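Local atomic coordinates of decapping and exoribonuclease protein 1 (Kluyveromyces lactis, PDB entry 4GPS), a protein that removes NAD and other caps from the 5' end of RNA and degrades the RNA as a metal-dependent 5'-3' exoribonuclease. Residues Pro80-Asp85 with Val372-Phe377; Ile185-Met190 with Leu311-Ile316; Cys191-Glu196 with Tyr366-Asn371; Lys323-Ile328 with Ala343-Asp348. One frame throughout, in Å; residues are numbered along the deposited sequence.

Contact 1. Residues Pro80-Asp85 with Val372-Phe377; sequences PKLLTD and VANDWF
L82 and F377 make the close-packed half of this contact, between the loop that precedes strand 86-95 and the first turns of helix 370-393. The F377 ring presents its CE1 corner to the loop: the carbonyl oxygen L82 O lies at the ring edge and near its plane, 3.3 Å from F377 CE1, while L82 CB touches that same carbon at 3.9 Å. One atom further round, F377 CZ meets L83 CD2 at 4.0 Å, the two side chains crossing at about a right angle. A broad phenyl ring suits this place, since it can lie against two consecutive leucines. Helix 182-190, through I189, also packs on F377.

Toward P80 and K81 the contact turns polar and is bridged largely by water. K81, exposed to solvent, turns its side chain away and takes part through its carbonyl. The N374 side chain is directed at the loop with CG anti to the backbone N (chi1 -176°), and L82 CD2 slides past its amide, 3.2 Å from N374 OD1. One water donates both to L82 O and to N374 OD1; a second donates to K81 O and accepts a weak bond from N374 ND2. Asparagine fits here because its amide can address both waters. A loop is thus laid over the N-terminal turns of a helix belonging to the RAI1-like PD-(D/E)XK nuclease family region.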
# COMPACT_ATOMS: atom_id res chain seq x y z
N PRO A 80 -8.85 10.09 -8.46
CA PRO A 80 -7.80 11.09 -8.30
C PRO A 80 -6.47 10.34 -8.18
O PRO A 80 -6.46 9.12 -8.02
CB PRO A 80 -8.20 11.80 -6.99
CG PRO A 80 -8.84 10.71 -6.22
CD PRO A 80 -9.72 10.07 -7.27
N LYS A 81 -5.36 11.05 -8.30
CA LYS A 81 -4.07 10.38 -8.14
C LYS A 81 -3.48 10.86 -6.81
O LYS A 81 -3.58 12.03 -6.48
CB LYS A 81 -3.13 10.70 -9.31
CG LYS A 81 -3.24 9.71 -10.46
CD LYS A 81 -2.18 10.01 -11.54
CE LYS A 81 -2.51 9.39 -12.92
NZ LYS A 81 -2.39 7.89 -12.95
N LEU A 82 -2.89 9.96 -6.02
CA LEU A 82 -2.32 10.37 -4.75
C LEU A 82 -0.99 11.07 -4.98
O LEU A 82 -0.68 12.08 -4.33
CB LEU A 82 -2.15 9.18 -3.82
CG LEU A 82 -3.48 8.53 -3.41
CD1 LEU A 82 -3.21 7.29 -2.56
CD2 LEU A 82 -4.36 9.55 -2.65
N LEU A 83 -0.22 10.56 -5.93
CA LEU A 83 1.10 11.13 -6.25
C LEU A 83 1.13 11.59 -7.69
O LEU A 83 0.40 11.08 -8.52
CB LEU A 83 2.19 10.07 -6.02
CG LEU A 83 2.35 9.64 -4.55
CD1 LEU A 83 3.27 8.43 -4.46
CD2 LEU A 83 2.88 10.86 -3.73
N THR A 84 1.95 12.59 -7.99
CA THR A 84 2.07 13.06 -9.37
C THR A 84 3.49 12.72 -9.87
O THR A 84 4.44 12.72 -9.09
CB THR A 84 1.76 14.59 -9.47
OG1 THR A 84 2.47 15.29 -8.46
CG2 THR A 84 0.29 14.86 -9.22
N ASP A 85 3.61 12.41 -11.15
CA ASP A 85 4.91 12.05 -11.76
C ASP A 85 5.45 10.83 -11.06
O ASP A 85 6.64 10.69 -10.84
CB ASP A 85 5.94 13.19 -11.65
CG ASP A 85 5.55 14.44 -12.45
OD1 ASP A 85 4.75 14.32 -13.43
OD2 ASP A 85 6.05 15.54 -12.11
N VAL A 372 -11.71 11.92 0.34
CA VAL A 372 -11.39 12.43 1.66
C VAL A 372 -10.02 11.82 2.06
O VAL A 372 -9.19 12.51 2.62
CB VAL A 372 -12.50 12.05 2.65
CG1 VAL A 372 -12.09 12.36 4.08
CG2 VAL A 372 -13.76 12.81 2.27
N ALA A 373 -9.79 10.54 1.76
CA ALA A 373 -8.48 9.93 2.09
C ALA A 373 -7.38 10.77 1.41
O ALA A 373 -6.35 11.09 2.01
CB ALA A 373 -8.42 8.47 1.61
N ASN A 374 -7.61 11.14 0.15
CA ASN A 374 -6.67 11.97 -0.59
C ASN A 374 -6.46 13.33 0.11
O ASN A 374 -5.34 13.80 0.24
CB ASN A 374 -7.18 12.17 -2.01
CG ASN A 374 -6.22 12.92 -2.85
OD1 ASN A 374 -5.04 12.65 -2.83
ND2 ASN A 374 -6.71 13.89 -3.61
N ASP A 375 -7.53 13.96 0.60
CA ASP A 375 -7.38 15.25 1.29
C ASP A 375 -6.59 15.08 2.57
O ASP A 375 -5.69 15.89 2.88
CB ASP A 375 -8.74 15.88 1.63
CG ASP A 375 -9.51 16.35 0.39
OD1 ASP A 375 -8.90 16.71 -0.65
OD2 ASP A 375 -10.76 16.36 0.48
N TRP A 376 -6.92 14.02 3.33
CA TRP A 376 -6.23 13.70 4.58
C TRP A 376 -4.73 13.50 4.31
O TRP A 376 -3.88 13.99 5.06
CB TRP A 376 -6.80 12.42 5.17
CG TRP A 376 -5.94 11.86 6.25
CD1 TRP A 376 -5.21 10.71 6.19
CD2 TRP A 376 -5.72 12.41 7.57
NE1 TRP A 376 -4.54 10.51 7.37
CE2 TRP A 376 -4.84 11.53 8.23
CE3 TRP A 376 -6.18 13.56 8.24
CZ2 TRP A 376 -4.40 11.77 9.55
CZ3 TRP A 376 -5.74 13.78 9.54
CH2 TRP A 376 -4.86 12.89 10.18
N PHE A 377 -4.45 12.75 3.23
CA PHE A 377 -3.10 12.46 2.78
C PHE A 377 -2.29 13.76 2.63
O PHE A 377 -1.18 13.88 3.17
CB PHE A 377 -3.17 11.73 1.43
CG PHE A 377 -1.84 11.47 0.81
CD1 PHE A 377 -1.61 11.82 -0.51
CD2 PHE A 377 -0.85 10.77 1.49
CE1 PHE A 377 -0.42 11.44 -1.15
CE2 PHE A 377 0.33 10.39 0.88
CZ PHE A 377 0.55 10.72 -0.45
O HOH W 1 -5.30 14.35 -6.62
O HOH W 2 -2.59 13.90 -3.32

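Contact 2. Residues Ile185-Met190 with Leu311-Ile316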
# COMPACT_ATOMS: atom_id res chain seq x y z
N ILE A 185 2.83 4.08 4.52
CA ILE A 185 2.19 5.22 3.91
C ILE A 185 0.70 4.85 3.92
O ILE A 185 -0.15 5.64 4.31
CB ILE A 185 2.71 5.49 2.46
CG1 ILE A 185 4.24 5.77 2.47
CG2 ILE A 185 2.03 6.71 1.92
CD1 ILE A 185 4.62 6.89 3.43
N ILE A 186 0.37 3.64 3.53
CA ILE A 186 -1.01 3.25 3.58
C ILE A 186 -1.57 3.45 5.03
O ILE A 186 -2.65 4.03 5.20
CB ILE A 186 -1.20 1.77 3.12
CG1 ILE A 186 -0.88 1.66 1.64
CG2 ILE A 186 -2.65 1.30 3.35
CD1 ILE A 186 -0.48 0.26 1.22
N ASP A 187 -0.84 3.00 6.06
CA ASP A 187 -1.33 3.14 7.43
C ASP A 187 -1.66 4.59 7.78
O ASP A 187 -2.68 4.87 8.41
CB ASP A 187 -0.33 2.64 8.50
CG ASP A 187 -0.13 1.12 8.50
OD1 ASP A 187 -1.09 0.36 8.25
OD2 ASP A 187 1.03 0.70 8.77
N ILE A 188 -0.78 5.50 7.40
CA ILE A 188 -0.97 6.90 7.69
C ILE A 188 -2.19 7.46 6.97
O ILE A 188 -2.93 8.22 7.55
CB ILE A 188 0.26 7.71 7.30
CG1 ILE A 188 1.40 7.39 8.26
CG2 ILE A 188 -0.10 9.22 7.25
CD1 ILE A 188 2.79 7.66 7.67
N ILE A 189 -2.41 7.07 5.71
CA ILE A 189 -3.56 7.59 4.99
C ILE A 189 -4.85 7.00 5.57
O ILE A 189 -5.90 7.65 5.54
CB ILE A 189 -3.46 7.24 3.47
CG1 ILE A 189 -2.24 7.92 2.87
CG2 ILE A 189 -4.70 7.69 2.71
CD1 ILE A 189 -1.75 7.24 1.57
N MET A 190 -4.76 5.79 6.12
CA MET A 190 -5.93 5.10 6.67
C MET A 190 -6.44 5.57 8.03
O MET A 190 -7.53 5.17 8.45
CB MET A 190 -5.65 3.59 6.73
CG MET A 190 -5.79 2.88 5.38
SD MET A 190 -7.48 2.95 4.63
CE MET A 190 -8.27 1.57 5.59
N LEU A 311 -11.47 -2.47 0.71
CA LEU A 311 -11.56 -1.89 -0.63
C LEU A 311 -10.82 -0.55 -0.68
O LEU A 311 -10.04 -0.31 -1.61
CB LEU A 311 -13.03 -1.71 -1.04
CG LEU A 311 -13.78 -3.04 -1.24
CD1 LEU A 311 -15.26 -2.77 -1.19
CD2 LEU A 311 -13.39 -3.70 -2.57
N LEU A 312 -11.01 0.30 0.32
CA LEU A 312 -10.32 1.59 0.33
C LEU A 312 -8.81 1.38 0.41
O LEU A 312 -8.04 2.02 -0.30
CB LEU A 312 -10.80 2.46 1.50
CG LEU A 312 -10.09 3.81 1.72
CD1 LEU A 312 -10.36 4.70 0.49
CD2 LEU A 312 -10.56 4.47 3.04
N ARG A 313 -8.38 0.45 1.26
CA ARG A 313 -6.96 0.19 1.44
C ARG A 313 -6.36 -0.30 0.13
O ARG A 313 -5.27 0.11 -0.27
CB ARG A 313 -6.80 -0.85 2.56
CG ARG A 313 -5.57 -0.63 3.42
CD ARG A 313 -5.52 -1.54 4.65
NE ARG A 313 -4.49 -1.06 5.57
CZ ARG A 313 -3.20 -1.22 5.33
NH1 ARG A 313 -2.83 -1.85 4.24
NH2 ARG A 313 -2.29 -0.69 6.11
N MET A 314 -7.11 -1.15 -0.55
CA MET A 314 -6.74 -1.75 -1.83
C MET A 314 -6.52 -0.61 -2.84
O MET A 314 -5.52 -0.56 -3.57
CB MET A 314 -7.92 -2.62 -2.27
CG MET A 314 -7.63 -3.82 -3.05
SD MET A 314 -9.11 -4.88 -3.19
CE MET A 314 -9.02 -5.82 -1.61
N TRP A 315 -7.49 0.29 -2.91
CA TRP A 315 -7.40 1.43 -3.79
C TRP A 315 -6.15 2.25 -3.44
O TRP A 315 -5.39 2.59 -4.34
CB TRP A 315 -8.65 2.30 -3.63
CG TRP A 315 -8.58 3.59 -4.40
CD1 TRP A 315 -8.78 3.77 -5.75
CD2 TRP A 315 -8.20 4.87 -3.88
NE1 TRP A 315 -8.55 5.07 -6.10
CE2 TRP A 315 -8.18 5.77 -4.98
CE3 TRP A 315 -7.86 5.34 -2.60
CZ2 TRP A 315 -7.85 7.13 -4.82
CZ3 TRP A 315 -7.52 6.70 -2.45
CH2 TRP A 315 -7.52 7.57 -3.56
N ILE A 316 -5.93 2.58 -2.16
CA ILE A 316 -4.75 3.37 -1.80
C ILE A 316 -3.50 2.62 -2.19
O ILE A 316 -2.55 3.21 -2.69
CB ILE A 316 -4.65 3.63 -0.31
CG1 ILE A 316 -5.88 4.41 0.16
CG2 ILE A 316 -3.34 4.37 0.00
CD1 ILE A 316 -6.05 4.38 1.65
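I186 and R313 meet where helix 182-190 faces helix 305-319, in a buried contact that includes a charged pair. The segment axes approach to 10.3 Å, their directions 130° apart. The arginine chain runs extended from CG to NE, which carries its guanidinium across to the other helix. There the methyl I186 CG2 sits over the centre of one guanidinium face, 3.3 Å from R313 CZ; it stands anti to its own backbone N, while I186 CG1 takes the other course and reaches I316 CG2. D187 comes to the guanidinium edge: D187 OD1 and R313 NH2 form a salt bridge of 2.7 Å. The hydrogen bond in it is weak, its N-H...O angle being 117°, and the two planes are turned 58° apart.

M190 is bent at both chi2 and chi3, and this folding brings SD against two aliphatic partners, I316 CD1 at 3.6 Å and L312 CD2 at 3.8 Å. A flexible thioether can bend to reach both. I316 divides its branches: CG2 packs on I189 CD1 at 3.6 Å, whereas CD1 lies near M190 SD. Beta-branched isoleucines offer two such arms, each with its own partner.

R313 NH1 also lies against a bound citrate, probably from the crystallisation liquor, but is modelled so close to it that the bond is doubtful. Q317 and K295, probable substrate-binding residues, lie nearby. This is an apolar helix-helix interface with an arginine-aspartate salt bridge, the arginine chain packed across I186 and M190, beside what is probably the substrate pocket of the nuclease.

Contact 3. Residues Cys191-Glu196 with Tyr366-Asn371; sequences CPFLDE and YKFNPN
A 3-10 turn following helix 182-190 packs here against the chain that leads into helix 370-393, whose first turn is capped by N369. F193 carries much of the contact: F193 CD2 comes to 3.6 Å from F368 CA, and F193 CE2 lies 3.9 Å from Y366 CB, the F193 and Y366 side chains crossing at about a right angle. F193 CG stands beside its own backbone N (chi1 -46°), a turn that carries the ring across to the other segment. A large flat ring can cover both residues, and it also touches L312 and A373.

P192 meets the tyrosine ring in two ways. P192 O lies at the ring edge, in its plane, 3.4 Å from Y366 CD1, and P192 CB reaches Y366 CE1 at 3.5 Å. F368 CD2 lies 4.0 Å from F193 CB.

N369 caps the helix start: its OD1 accepts from N371 N at 2.8 Å, in the carbonyl plane and on a lone pair, while its ND2 is bonded to V72 O and Y74 O. The combination is that of an asparagine N-cap, with aromatic residues packed on backbone and CB atoms beside the helix entrance.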
# COMPACT_ATOMS: atom_id res chain seq x y z
N CYS A 191 -5.67 6.41 8.74
CA CYS A 191 -6.08 6.86 10.08
C CYS A 191 -7.55 7.26 10.22
O CYS A 191 -8.25 6.74 11.08
CB CYS A 191 -5.17 7.99 10.58
SG CYS A 191 -3.51 7.40 10.97
N PRO A 192 -8.05 8.16 9.37
CA PRO A 192 -9.46 8.52 9.56
C PRO A 192 -10.49 7.46 9.23
O PRO A 192 -11.69 7.64 9.46
CB PRO A 192 -9.64 9.77 8.69
CG PRO A 192 -8.54 9.72 7.72
CD PRO A 192 -7.38 9.05 8.41
N PHE A 193 -10.04 6.33 8.71
CA PHE A 193 -11.01 5.31 8.38
C PHE A 193 -10.94 4.10 9.32
O PHE A 193 -11.66 3.13 9.12
CB PHE A 193 -10.84 4.91 6.90
CG PHE A 193 -10.71 6.09 5.98
CD1 PHE A 193 -9.45 6.62 5.67
CD2 PHE A 193 -11.83 6.73 5.49
CE1 PHE A 193 -9.31 7.77 4.90
CE2 PHE A 193 -11.71 7.89 4.72
CZ PHE A 193 -10.45 8.41 4.42
N LEU A 194 -10.11 4.20 10.36
CA LEU A 194 -9.94 3.11 11.32
C LEU A 194 -10.38 3.44 12.76
O LEU A 194 -10.48 4.60 13.16
CB LEU A 194 -8.49 2.67 11.38
CG LEU A 194 -7.88 2.11 10.09
CD1 LEU A 194 -6.37 1.94 10.30
CD2 LEU A 194 -8.57 0.81 9.71
N ASP A 195 -10.59 2.38 13.53
CA ASP A 195 -11.00 2.47 14.91
C ASP A 195 -9.83 2.15 15.84
O ASP A 195 -10.01 1.97 17.04
CB ASP A 195 -12.12 1.48 15.17
CG ASP A 195 -13.11 1.99 16.17
OD1 ASP A 195 -13.90 1.17 16.70
OD2 ASP A 195 -13.10 3.23 16.41
N GLU A 196 -8.62 2.04 15.28
CA GLU A 196 -7.41 1.76 16.06
C GLU A 196 -6.47 2.94 15.78
O GLU A 196 -6.61 3.61 14.76
CB GLU A 196 -6.71 0.48 15.60
CG GLU A 196 -7.57 -0.74 15.28
CD GLU A 196 -8.13 -1.45 16.50
OE1 GLU A 196 -8.63 -2.58 16.31
OE2 GLU A 196 -8.08 -0.90 17.63
N TYR A 366 -15.94 8.98 7.59
CA TYR A 366 -15.94 9.78 6.38
C TYR A 366 -16.47 8.97 5.22
O TYR A 366 -16.11 9.22 4.08
CB TYR A 366 -14.51 10.26 6.08
CG TYR A 366 -13.97 11.05 7.23
CD1 TYR A 366 -13.24 10.43 8.23
CD2 TYR A 366 -14.25 12.40 7.36
CE1 TYR A 366 -12.79 11.14 9.35
CE2 TYR A 366 -13.81 13.14 8.48
CZ TYR A 366 -13.09 12.50 9.47
OH TYR A 366 -12.66 13.22 10.59
N LYS A 367 -17.36 8.02 5.53
CA LYS A 367 -17.94 7.13 4.52
C LYS A 367 -16.88 6.50 3.58
O LYS A 367 -17.17 6.22 2.41
CB LYS A 367 -19.00 7.86 3.70
CG LYS A 367 -20.17 8.34 4.52
CD LYS A 367 -21.27 8.88 3.63
CE LYS A 367 -22.58 9.04 4.38
NZ LYS A 367 -23.72 9.19 3.42
N PHE A 368 -15.67 6.28 4.12
CA PHE A 368 -14.58 5.67 3.36
C PHE A 368 -14.46 6.25 1.93
O PHE A 368 -14.30 5.53 0.94
CB PHE A 368 -14.77 4.14 3.27
CG PHE A 368 -15.08 3.49 4.59
CD1 PHE A 368 -16.41 3.28 4.99
CD2 PHE A 368 -14.06 3.09 5.45
CE1 PHE A 368 -16.71 2.68 6.21
CE2 PHE A 368 -14.34 2.50 6.67
CZ PHE A 368 -15.68 2.29 7.06
N ASN A 369 -14.53 7.56 1.84
CA ASN A 369 -14.44 8.20 0.55
C ASN A 369 -12.96 8.36 0.13
O ASN A 369 -12.19 9.03 0.82
CB ASN A 369 -15.12 9.58 0.62
CG ASN A 369 -15.37 10.19 -0.74
OD1 ASN A 369 -14.49 10.24 -1.60
ND2 ASN A 369 -16.59 10.67 -0.95
N PRO A 370 -12.56 7.77 -1.02
CA PRO A 370 -11.17 7.89 -1.47
C PRO A 370 -10.75 9.35 -1.62
O PRO A 370 -9.56 9.67 -1.53
CB PRO A 370 -11.16 7.18 -2.82
CG PRO A 370 -12.43 6.41 -2.85
CD PRO A 370 -13.41 7.16 -2.05
N ASN A 371 -11.71 10.25 -1.86
CA ASN A 371 -11.36 11.66 -2.04
C ASN A 371 -11.01 12.31 -0.72
O ASN A 371 -10.11 13.15 -0.65
CB ASN A 371 -12.49 12.40 -2.74
CG ASN A 371 -12.69 11.91 -4.15
OD1 ASN A 371 -13.66 11.18 -4.44
ND2 ASN A 371 -11.77 12.28 -5.04

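Contact 4. Residues Lys323-Ile328 with Ala343-Asp348; sequences KSDLLI and AYKIQD
L326 and Y344 are joined by a pair of backbone hydrogen bonds, the antiparallel ladder of the hairpin formed by strands 325-331 and 338-344. L326 N donates to Y344 O at 2.8 Å and Y344 N to L326 O at 2.7 Å, with N-H...O angles of 170° and 159°. L327 and A343 form the adjacent non-hydrogen-bonded pair, and A343 CA makes a CA-H...O contact with L326 O.

The apolar contacts flank this ladder. I328 CD1 packs against the Y344 ring at Y344 CE2, 3.5 Å away, and L326 CB lies 4.0 Å from Y344 CB. On the opposite face, L327 CD1 approaches A343, whose small methyl fits beside the leucine, and helix 114-122 covers both.

Charged groups meet near the start of strand 325-331. D325 and K345 lie side by side, and K345 NZ bonds to D325 OD2 at 2.9 Å, on the syn side and 22° out of the carboxylate plane; the final bend of the lysine brings its ammonium there. D348 OD2 accepts the N-H of the N-cap residue K345 at 2.7 Å, while D325 OD1 reaches I346 N, the first helical N-H, through a water. The D325 salt bridge and water thus connect strand 325-331 to the start of helix 346-353, and D348 closes the helix's own first turn.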
# COMPACT_ATOMS: atom_id res chain seq x y z
N LYS A 323 1.92 2.10 -12.31
CA LYS A 323 1.07 1.21 -13.13
C LYS A 323 0.83 -0.03 -12.28
O LYS A 323 1.78 -0.58 -11.75
CB LYS A 323 1.81 0.76 -14.41
CG LYS A 323 2.95 -0.33 -14.10
CD LYS A 323 3.89 -0.77 -15.27
CE LYS A 323 5.00 -1.75 -14.75
NZ LYS A 323 5.91 -2.36 -15.80
N SER A 324 -0.40 -0.50 -12.18
CA SER A 324 -0.62 -1.69 -11.36
C SER A 324 -2.05 -2.11 -11.40
O SER A 324 -2.95 -1.29 -11.26
CB SER A 324 -0.22 -1.41 -9.91
OG SER A 324 -0.60 -2.46 -9.07
N ASP A 325 -2.30 -3.39 -11.62
CA ASP A 325 -3.67 -3.87 -11.63
C ASP A 325 -3.89 -4.79 -10.44
O ASP A 325 -2.93 -5.24 -9.80
CB ASP A 325 -4.00 -4.62 -12.93
CG ASP A 325 -4.18 -3.67 -14.11
OD1 ASP A 325 -4.46 -2.47 -13.88
OD2 ASP A 325 -4.07 -4.13 -15.26
N LEU A 326 -5.16 -5.04 -10.14
CA LEU A 326 -5.51 -5.92 -9.06
C LEU A 326 -6.15 -7.15 -9.65
O LEU A 326 -6.81 -7.07 -10.68
CB LEU A 326 -6.52 -5.26 -8.13
CG LEU A 326 -5.97 -4.21 -7.19
CD1 LEU A 326 -7.08 -3.32 -6.65
CD2 LEU A 326 -5.30 -4.90 -6.05
N LEU A 327 -5.94 -8.27 -9.00
CA LEU A 327 -6.54 -9.54 -9.38
C LEU A 327 -7.08 -10.12 -8.06
O LEU A 327 -6.33 -10.36 -7.10
CB LEU A 327 -5.52 -10.48 -10.01
CG LEU A 327 -6.08 -11.86 -10.39
CD1 LEU A 327 -7.24 -11.71 -11.42
CD2 LEU A 327 -4.92 -12.75 -10.95
N ILE A 328 -8.38 -10.31 -8.00
CA ILE A 328 -8.99 -10.81 -6.80
C ILE A 328 -9.53 -12.23 -6.96
O ILE A 328 -10.16 -12.57 -7.97
CB ILE A 328 -10.10 -9.87 -6.36
CG1 ILE A 328 -9.46 -8.55 -5.95
CG2 ILE A 328 -10.95 -10.50 -5.23
CD1 ILE A 328 -10.44 -7.51 -5.46
N ALA A 343 -10.24 -9.43 -12.47
CA ALA A 343 -9.24 -8.36 -12.60
C ALA A 343 -9.86 -6.97 -12.34
O ALA A 343 -11.04 -6.73 -12.63
CB ALA A 343 -8.60 -8.41 -14.01
N TYR A 344 -9.09 -6.05 -11.78
CA TYR A 344 -9.59 -4.70 -11.55
C TYR A 344 -8.50 -3.73 -11.84
O TYR A 344 -7.36 -3.95 -11.43
CB TYR A 344 -9.98 -4.48 -10.08
CG TYR A 344 -11.19 -5.24 -9.60
CD1 TYR A 344 -12.46 -4.68 -9.67
CD2 TYR A 344 -11.06 -6.50 -9.04
CE1 TYR A 344 -13.55 -5.36 -9.18
CE2 TYR A 344 -12.15 -7.18 -8.55
CZ TYR A 344 -13.39 -6.61 -8.62
OH TYR A 344 -14.48 -7.31 -8.16
N LYS A 345 -8.83 -2.68 -12.57
CA LYS A 345 -7.86 -1.63 -12.80
C LYS A 345 -8.14 -0.64 -11.66
O LYS A 345 -9.13 -0.82 -10.91
CB LYS A 345 -8.06 -1.01 -14.17
CG LYS A 345 -7.49 -1.92 -15.20
CD LYS A 345 -7.67 -1.44 -16.59
CE LYS A 345 -6.99 -2.44 -17.50
NZ LYS A 345 -5.54 -2.53 -17.15
N ILE A 346 -7.29 0.37 -11.50
CA ILE A 346 -7.47 1.33 -10.42
C ILE A 346 -8.83 2.04 -10.53
O ILE A 346 -9.53 2.22 -9.53
CB ILE A 346 -6.33 2.39 -10.41
CG1 ILE A 346 -6.45 3.27 -9.17
CG2 ILE A 346 -6.40 3.24 -11.67
CD1 ILE A 346 -6.38 2.48 -7.92
N GLN A 347 -9.20 2.44 -11.75
CA GLN A 347 -10.49 3.10 -11.98
C GLN A 347 -11.64 2.17 -11.53
O GLN A 347 -12.66 2.65 -11.01
CB GLN A 347 -10.64 3.45 -13.47
CG GLN A 347 -12.01 3.99 -13.85
CD GLN A 347 -12.37 5.29 -13.11
OE1 GLN A 347 -13.55 5.53 -12.79
NE2 GLN A 347 -11.35 6.14 -12.85
N ASP A 348 -11.48 0.86 -11.73
CA ASP A 348 -12.51 -0.10 -11.33
C ASP A 348 -12.65 -0.15 -9.80
O ASP A 348 -13.78 -0.06 -9.28
CB ASP A 348 -12.21 -1.50 -11.88
CG ASP A 348 -12.11 -1.53 -13.42
OD1 ASP A 348 -13.03 -1.04 -14.10
OD2 ASP A 348 -11.10 -2.05 -13.95
O HOH W 3 -4.82 0.10 -12.91

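In the fold
Of the four, contact 1 spans the most sequence, and the other three are nested within it. Contacts 2 and 3 alternate along the sequence, their centres 9 Å apart, and contact 4 follows contact 2 and is nested inside contact 3. Contacts 1 and 3 share helix 370-393, and contact 2 joins them: W376 NE1 bonds to I188 O, and L312 CD2 packs on F193. Contact 4 is further off, 15 Å from contact 2 between centres, but I346 and L326 touch W315 and M314 of helix 305-319. Helices 182-190, 305-319 and 370-393 pack on one another near the probable substrate pocket, while the hairpin of contact 4 adjoins E293, a metal ligand, which places the packed helices next to the metal site.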